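Local coordinates for protein type III Pentaketide Synthase (Neurospora crassa, PDB 3EUO) that probably acts as an acyltransferase of the chalcone and stilbene synthase family, a fungal type III polyketide synthase that makes pentaketides, at residues Asp272-Leu277 and Met373-Arg378; Ala289-Ala294 and Tyr359-Ala364. All blocks are in the same frame, centred on the assembly; numbering follows the deposited sequence.

Interaction 1: Asp272-Leu277 and Met373-Arg378; sequences DLLSSL and MCMLKR
M373 meets the helix through the root of its side chain, its CB lying 4.2 Å from CD2 of L273. The rest of that side chain is extended and runs along earlier turns of helix 258-277, touching L266, T269 and Y270. At C374 the side chain turns to the other face of the sheet, and what the helix feels is backbone: CD2 of L273 rests 4.0 Å from the carbonyl O of C374. The two branches of the leucine are thus spread along the strand, CD1 of L273 sitting 4.1 Å from N of M375. With CG of L273 opposite the backbone N (chi1 176°), the isobutyl fork reaches onto the strand.

M375 is the residue gripped from more than one turn. Its CB is 4.2 Å from CD1 of L273 and, more tightly, 3.7 Å from CD2 of L277, whose side chain crosses it at a slant. Bends at chi2 (69°) and chi3 (79°) fold the thioether back, placing CE 4.1 Å from CD1 of L277 and 4.3 Å from CD1 of L274. The contacts with 272-277 end at M375; R378 instead forms a salt bridge with D348.

This is the helix-on-sheet layer of the thiolase-like fold, seen on strand 370-378 of the C-terminal domain. The join is made by leucine methyls against carbons of M373 and M375, the terminal CE methyl included, with backbone atoms of C374 and M375 next to L273. It therefore rests on shape and the exclusion of water, while backbone groups of M373 to L376 bond to strands 224-233 and 359-366.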
ATOM      1  N   ASP A 272      20.021  -3.833  18.631  1.00 21.71           N
ATOM      2  CA  ASP A 272      19.954  -2.518  17.990  1.00 22.18           C
ATOM      3  C   ASP A 272      18.812  -1.663  18.533  1.00 21.96           C
ATOM      4  O   ASP A 272      18.992  -0.466  18.777  1.00 21.51           O
ATOM      5  CB  ASP A 272      19.848  -2.680  16.477  1.00 22.62           C
ATOM      6  CG  ASP A 272      21.180  -3.037  15.839  1.00 24.13           C
ATOM      7  OD1 ASP A 272      22.233  -2.828  16.485  1.00 27.62           O
ATOM      8  OD2 ASP A 272      21.173  -3.523  14.694  1.00 26.17           O
ATOM      9  N   LEU A 273      17.652  -2.285  18.728  1.00 21.79           N
ATOM     10  CA  LEU A 273      16.500  -1.629  19.340  1.00 21.83           C
ATOM     11  C   LEU A 273      16.843  -1.108  20.731  1.00 22.27           C
ATOM     12  O   LEU A 273      16.600   0.059  21.050  1.00 22.27           O
ATOM     13  CB  LEU A 273      15.313  -2.598  19.430  1.00 21.25           C
ATOM     14  CG  LEU A 273      14.043  -2.101  20.130  1.00 20.91           C
ATOM     15  CD1 LEU A 273      13.331  -1.070  19.276  1.00 20.27           C
ATOM     16  CD2 LEU A 273      13.108  -3.260  20.460  1.00 21.49           C
ATOM     17  N   LEU A 274      17.417  -1.984  21.548  1.00 22.94           N
ATOM     18  CA  LEU A 274      17.705  -1.652  22.934  1.00 24.19           C
ATOM     19  C   LEU A 274      18.792  -0.579  23.054  1.00 24.46           C
ATOM     20  O   LEU A 274      18.660   0.341  23.857  1.00 24.78           O
ATOM     21  CB  LEU A 274      18.084  -2.911  23.718  1.00 24.20           C
ATOM     22  CG  LEU A 274      18.300  -2.795  25.228  1.00 25.22           C
ATOM     23  CD1 LEU A 274      17.036  -2.340  25.936  1.00 26.01           C
ATOM     24  CD2 LEU A 274      18.753  -4.129  25.772  1.00 25.08           C
ATOM     25  N   SER A 275      19.845  -0.681  22.245  1.00 25.26           N
ATOM     26  CA  SER A 275      20.949   0.286  22.325  1.00 26.10           C
ATOM     27  C   SER A 275      20.535   1.702  21.909  1.00 26.34           C
ATOM     28  O   SER A 275      21.060   2.681  22.439  1.00 26.64           O
ATOM     29  CB  SER A 275      22.173  -0.183  21.534  1.00 26.25           C
ATOM     30  OG  SER A 275      21.930  -0.176  20.143  1.00 26.53           O
ATOM     31  N   SER A 276      19.577   1.802  20.987  1.00 26.28           N
ATOM     32  CA  SER A 276      19.064   3.100  20.549  1.00 26.59           C
ATOM     33  C   SER A 276      18.336   3.848  21.667  1.00 26.69           C
ATOM     34  O   SER A 276      18.297   5.078  21.670  1.00 26.82           O
ATOM     35  CB  SER A 276      18.157   2.957  19.318  1.00 26.81           C
ATOM     36  OG  SER A 276      16.926   2.321  19.631  1.00 27.68           O
ATOM     37  N   LEU A 277      17.773   3.112  22.622  1.00 26.37           N
ATOM     38  CA  LEU A 277      17.003   3.746  23.690  1.00 26.61           C
ATOM     39  C   LEU A 277      17.368   3.291  25.107  1.00 26.38           C
ATOM     40  O   LEU A 277      16.614   3.536  26.049  1.00 26.31           O
ATOM     41  CB  LEU A 277      15.494   3.589  23.428  1.00 27.06           C
ATOM     42  CG  LEU A 277      14.973   2.232  22.958  1.00 26.90           C
ATOM     43  CD1 LEU A 277      15.114   1.172  24.055  1.00 28.30           C
ATOM     44  CD2 LEU A 277      13.529   2.334  22.488  1.00 27.04           C
ATOM     45  N   MET A 373      10.437  -4.667  14.840  1.00 14.68           N
ATOM     46  CA  MET A 373      10.386  -4.633  16.304  1.00 15.08           C
ATOM     47  C   MET A 373       9.998  -3.243  16.770  1.00 15.13           C
ATOM     48  O   MET A 373      10.315  -2.251  16.116  1.00 15.31           O
ATOM     49  CB  MET A 373      11.730  -5.013  16.942  1.00 15.18           C
ATOM     50  CG  MET A 373      11.989  -6.489  17.093  1.00 17.14           C
ATOM     51  SD  MET A 373      13.338  -6.896  18.264  1.00 16.26           S
ATOM     52  CE  MET A 373      13.618  -8.580  17.752  1.00 17.92           C
ATOM     53  N   CYS A 374       9.319  -3.177  17.911  1.00 15.19           N
ATOM     54  CA  CYS A 374       9.039  -1.903  18.556  1.00 15.17           C
ATOM     55  C   CYS A 374       9.220  -2.028  20.063  1.00 15.18           C
ATOM     56  O   CYS A 374       9.116  -3.126  20.628  1.00 14.96           O
ATOM     57  CB  CYS A 374       7.628  -1.414  18.212  1.00 15.06           C
ATOM     58  SG  CYS A 374       6.289  -2.428  18.859  1.00 17.08           S
ATOM     59  N   MET A 375       9.520  -0.902  20.702  1.00 14.73           N
ATOM     60  CA  MET A 375       9.560  -0.845  22.154  1.00 14.93           C
ATOM     61  C   MET A 375       8.410   0.017  22.654  1.00 15.21           C
ATOM     62  O   MET A 375       8.296   1.186  22.275  1.00 14.89           O
ATOM     63  CB  MET A 375      10.892  -0.270  22.646  1.00 14.72           C
ATOM     64  CG  MET A 375      11.025  -0.248  24.177  1.00 15.24           C
ATOM     65  SD  MET A 375      11.164  -1.869  24.970  1.00  9.35           S
ATOM     66  CE  MET A 375      12.895  -2.195  24.645  1.00 15.62           C
ATOM     67  N   LEU A 376       7.572  -0.570  23.504  1.00 15.77           N
ATOM     68  CA  LEU A 376       6.457   0.133  24.121  1.00 16.61           C
ATOM     69  C   LEU A 376       6.684   0.263  25.615  1.00 17.52           C
ATOM     70  O   LEU A 376       7.273  -0.624  26.242  1.00 17.76           O
ATOM     71  CB  LEU A 376       5.138  -0.604  23.877  1.00 16.83           C
ATOM     72  CG  LEU A 376       4.767  -0.907  22.424  1.00 16.87           C
ATOM     73  CD1 LEU A 376       3.611  -1.892  22.356  1.00 17.94           C
ATOM     74  CD2 LEU A 376       4.424   0.375  21.683  1.00 18.17           C
ATOM     75  N   LYS A 377       6.234   1.380  26.171  1.00 18.17           N
ATOM     76  CA  LYS A 377       6.176   1.547  27.614  1.00 19.46           C
ATOM     77  C   LYS A 377       4.712   1.407  27.999  1.00 19.69           C
ATOM     78  O   LYS A 377       3.848   2.103  27.466  1.00 19.92           O
ATOM     79  CB  LYS A 377       6.750   2.906  28.046  1.00 19.43           C
ATOM     80  CG  LYS A 377       6.834   3.103  29.564  1.00 20.33           C
ATOM     81  CD  LYS A 377       7.541   4.407  29.916  1.00 20.88           C
ATOM     82  CE  LYS A 377       7.668   4.591  31.430  1.00 23.54           C
ATOM     83  NZ  LYS A 377       6.421   5.143  32.027  1.00 25.16           N
ATOM     84  N   ARG A 378       4.434   0.480  28.903  1.00 20.07           N
ATOM     85  CA  ARG A 378       3.080   0.250  29.345  1.00 20.55           C
ATOM     86  C   ARG A 378       2.756   1.156  30.531  1.00 21.28           C
ATOM     87  O   ARG A 378       3.474   1.146  31.536  1.00 21.23           O
ATOM     88  CB  ARG A 378       2.894  -1.220  29.710  1.00 20.56           C
ATOM     89  CG  ARG A 378       1.494  -1.564  30.174  1.00 20.30           C
ATOM     90  CD  ARG A 378       1.362  -3.049  30.353  1.00 20.41           C
ATOM     91  NE  ARG A 378       0.124  -3.412  31.032  1.00 19.75           N
ATOM     92  CZ  ARG A 378      -0.268  -4.667  31.242  1.00 20.38           C
ATOM     93  NH1 ARG A 378       0.484  -5.685  30.832  1.00 19.19           N
ATOM     94  NH2 ARG A 378      -1.411  -4.899  31.871  1.00 20.31           N
TER

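Interaction 2: Ala289-Ala294 and Tyr359-Ala364; sequences ADFDWA and YVVGCA
F291 and V361 open the apolar side of a parallel strand pair, CG2 of V361 lying 3.9 Å from CG of F291 at an oblique approach to the ring. The CB of Y359 comes instead to the edge of the same ring, 3.6 Å from CD1 of F291. V361 also serves W293: with CG1 directed away from its own backbone N (chi1 177°), this methyl sits over the face of the six-membered ring, 3.9 Å from the centroid and 17° off the normal, a CH-pi contact. One valine is therefore shared by two aromatic residues. On the other face of the sheet, CG1 of V360 meets CB of A294 at 4.0 Å.

Between these layers the backbones are stitched in parallel register, D292 beside V360, W293 beside V361 and A294 beside G362. The amides of D292 and A294 give to the carbonyl oxygens of Y359 and V361, and those of V361 and C363 give to the carbonyls of D292 and A294. The bond from V361 N to D292 O is 2.9 Å long and close to straight (161°).

Farther out, W293 NE1 bonds to the carbonyl O of P288, which, with V361 over the ring face, would restrict rotation of the indole. D292 is anchored by a salt bridge from OD1 to R318 and by the backbone N of K357 at OD2. A leucine in place of W293 has neither ring nor N-H, and is likely to open a gap beside CG1 of V361 and leave the P288 carbonyl O without its mate.

Strand 292-295 is thereby fastened to strand 359-366, its sheet neighbour in the C-terminal thiolase-like domain. The chemistry divides the work: amides set the register, V361 and the aromatic carbons pack on one face, where helix 258-277 also lies, and the buried carboxylate of D292 is met by a cation and an amide, which would be expected to favour its charged form.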
ATOM      1  N   ALA A 289      14.822 -11.086  29.167  1.00 21.94           N
ATOM      2  CA  ALA A 289      13.888 -11.609  30.166  1.00 21.20           C
ATOM      3  C   ALA A 289      13.265 -10.524  31.052  1.00 20.57           C
ATOM      4  O   ALA A 289      12.279 -10.783  31.741  1.00 20.13           O
ATOM      5  CB  ALA A 289      14.567 -12.688  31.021  1.00 21.49           C
ATOM      6  N   ASP A 290      13.836  -9.316  31.031  1.00 19.75           N
ATOM      7  CA  ASP A 290      13.285  -8.179  31.782  1.00 19.22           C
ATOM      8  C   ASP A 290      11.977  -7.658  31.190  1.00 18.52           C
ATOM      9  O   ASP A 290      11.210  -6.996  31.881  1.00 18.13           O
ATOM     10  CB  ASP A 290      14.287  -7.013  31.844  1.00 19.60           C
ATOM     11  CG  ASP A 290      15.517  -7.318  32.694  1.00 20.95           C
ATOM     12  OD1 ASP A 290      15.473  -8.233  33.546  1.00 21.09           O
ATOM     13  OD2 ASP A 290      16.539  -6.618  32.516  1.00 22.68           O
ATOM     14  N   PHE A 291      11.736  -7.934  29.909  1.00 17.64           N
ATOM     15  CA  PHE A 291      10.592  -7.358  29.197  1.00 17.21           C
ATOM     16  C   PHE A 291       9.457  -8.351  29.037  1.00 17.29           C
ATOM     17  O   PHE A 291       9.663  -9.569  29.117  1.00 16.98           O
ATOM     18  CB  PHE A 291      11.015  -6.888  27.797  1.00 17.18           C
ATOM     19  CG  PHE A 291      12.117  -5.872  27.804  1.00 16.69           C
ATOM     20  CD1 PHE A 291      11.823  -4.510  27.829  1.00 16.62           C
ATOM     21  CD2 PHE A 291      13.449  -6.274  27.789  1.00 16.68           C
ATOM     22  CE1 PHE A 291      12.844  -3.562  27.841  1.00 16.07           C
ATOM     23  CE2 PHE A 291      14.480  -5.328  27.793  1.00 17.39           C
ATOM     24  CZ  PHE A 291      14.170  -3.969  27.822  1.00 16.17           C
ATOM     25  N   ASP A 292       8.258  -7.818  28.807  1.00 17.05           N
ATOM     26  CA  ASP A 292       7.173  -8.602  28.236  1.00 17.02           C
ATOM     27  C   ASP A 292       7.350  -8.573  26.729  1.00 16.81           C
ATOM     28  O   ASP A 292       7.822  -7.587  26.180  1.00 16.48           O
ATOM     29  CB  ASP A 292       5.818  -8.029  28.633  1.00 16.90           C
ATOM     30  CG  ASP A 292       5.325  -8.578  29.967  1.00 17.83           C
ATOM     31  OD1 ASP A 292       5.718  -9.713  30.335  1.00 18.58           O
ATOM     32  OD2 ASP A 292       4.546  -7.872  30.645  1.00 18.69           O
ATOM     33  N   TRP A 293       6.978  -9.664  26.073  1.00 16.78           N
ATOM     34  CA  TRP A 293       7.228  -9.832  24.654  1.00 16.67           C
ATOM     35  C   TRP A 293       5.927 -10.073  23.892  1.00 16.80           C
ATOM     36  O   TRP A 293       5.272 -11.111  24.053  1.00 16.94           O
ATOM     37  CB  TRP A 293       8.209 -10.981  24.432  1.00 17.19           C
ATOM     38  CG  TRP A 293       9.646 -10.614  24.649  1.00 17.20           C
ATOM     39  CD1 TRP A 293      10.280 -10.433  25.845  1.00 17.59           C
ATOM     40  CD2 TRP A 293      10.632 -10.414  23.636  1.00 17.20           C
ATOM     41  NE1 TRP A 293      11.603 -10.117  25.636  1.00 17.73           N
ATOM     42  CE2 TRP A 293      11.844 -10.091  24.287  1.00 17.78           C
ATOM     43  CE3 TRP A 293      10.606 -10.461  22.235  1.00 18.64           C
ATOM     44  CZ2 TRP A 293      13.025  -9.827  23.587  1.00 17.79           C
ATOM     45  CZ3 TRP A 293      11.777 -10.195  21.538  1.00 17.98           C
ATOM     46  CH2 TRP A 293      12.972  -9.888  22.216  1.00 17.67           C
ATOM     47  N   ALA A 294       5.542  -9.087  23.088  1.00 16.45           N
ATOM     48  CA  ALA A 294       4.380  -9.211  22.228  1.00 16.08           C
ATOM     49  C   ALA A 294       4.885  -9.712  20.872  1.00 16.13           C
ATOM     50  O   ALA A 294       5.197  -8.916  19.981  1.00 15.59           O
ATOM     51  CB  ALA A 294       3.684  -7.856  22.083  1.00 16.44           C
ATOM     52  N   TYR A 359       7.723  -2.371  30.257  1.00 17.50           N
ATOM     53  CA  TYR A 359       8.251  -2.229  28.904  1.00 17.28           C
ATOM     54  C   TYR A 359       8.016  -3.496  28.107  1.00 16.84           C
ATOM     55  O   TYR A 359       8.243  -4.608  28.594  1.00 16.84           O
ATOM     56  CB  TYR A 359       9.735  -1.853  28.926  1.00 17.53           C
ATOM     57  CG  TYR A 359       9.995  -0.499  29.546  1.00 18.14           C
ATOM     58  CD1 TYR A 359      10.036   0.657  28.760  1.00 17.69           C
ATOM     59  CD2 TYR A 359      10.187  -0.369  30.923  1.00 18.51           C
ATOM     60  CE1 TYR A 359      10.256   1.906  29.333  1.00 18.85           C
ATOM     61  CE2 TYR A 359      10.402   0.874  31.500  1.00 17.76           C
ATOM     62  CZ  TYR A 359      10.448   2.000  30.701  1.00 18.47           C
ATOM     63  OH  TYR A 359      10.666   3.228  31.275  1.00 19.40           O
ATOM     64  N   VAL A 360       7.564  -3.311  26.870  1.00 16.22           N
ATOM     65  CA  VAL A 360       7.094  -4.404  26.032  1.00 15.44           C
ATOM     66  C   VAL A 360       7.806  -4.344  24.690  1.00 14.96           C
ATOM     67  O   VAL A 360       7.850  -3.296  24.041  1.00 14.78           O
ATOM     68  CB  VAL A 360       5.552  -4.322  25.812  1.00 15.35           C
ATOM     69  CG1 VAL A 360       5.036  -5.531  25.051  1.00 15.16           C
ATOM     70  CG2 VAL A 360       4.824  -4.185  27.146  1.00 15.89           C
ATOM     71  N   VAL A 361       8.383  -5.469  24.286  1.00 14.46           N
ATOM     72  CA  VAL A 361       9.005  -5.559  22.980  1.00 14.26           C
ATOM     73  C   VAL A 361       7.991  -6.171  22.020  1.00 14.38           C
ATOM     74  O   VAL A 361       7.469  -7.256  22.289  1.00 14.03           O
ATOM     75  CB  VAL A 361      10.300  -6.404  23.028  1.00 14.40           C
ATOM     76  CG1 VAL A 361      10.902  -6.545  21.645  1.00 13.87           C
ATOM     77  CG2 VAL A 361      11.313  -5.773  23.981  1.00 15.28           C
ATOM     78  N   GLY A 362       7.707  -5.472  20.920  1.00 13.87           N
ATOM     79  CA  GLY A 362       6.833  -5.999  19.878  1.00 14.86           C
ATOM     80  C   GLY A 362       7.702  -6.548  18.762  1.00 14.63           C
ATOM     81  O   GLY A 362       8.726  -5.958  18.438  1.00 14.06           O
ATOM     82  N   CYS A 363       7.310  -7.687  18.196  1.00 15.62           N
ATOM     83  CA  CYS A 363       8.091  -8.306  17.126  1.00 15.65           C
ATOM     84  C   CYS A 363       7.192  -9.060  16.146  1.00 15.54           C
ATOM     85  O   CYS A 363       6.243  -9.736  16.551  1.00 15.62           O
ATOM     86  CB  CYS A 363       9.150  -9.236  17.718  1.00 15.79           C
ATOM     87  SG  CYS A 363      10.292  -9.937  16.507  1.00 18.62           S
ATOM     88  N   ALA A 364       7.500  -8.928  14.855  1.00 15.32           N
ATOM     89  CA  ALA A 364       6.758  -9.594  13.789  1.00 15.00           C
ATOM     90  C   ALA A 364       7.671  -9.799  12.581  1.00 15.04           C
ATOM     91  O   ALA A 364       8.563  -8.988  12.331  1.00 15.08           O
ATOM     92  CB  ALA A 364       5.532  -8.770  13.385  1.00 15.02           C
TER

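In the fold
Interactions 1 and 2, with centres about 9 Å apart, illustrate how a mixed sheet and its covering helix share one core. Strands 359-366 and 370-378 follow each other in the chain and pair antiparallel, with probable hydrogen bonds from G362 N to C374 O and from V360 N to L376 O, both 2.8 Å. On the helix side of the sheet the apolar layers merge: CE of M375 lies 3.5 Å from CE1 of F291, and L273 touches V361. Interaction 2 is nested inside the loop that interaction 1 closes. Helix 258-277, two inner strands and strand 292-295, outermost in this chain's sheet, are bound within the C-terminal domain. The oxidised C143 lies in none of the four segments.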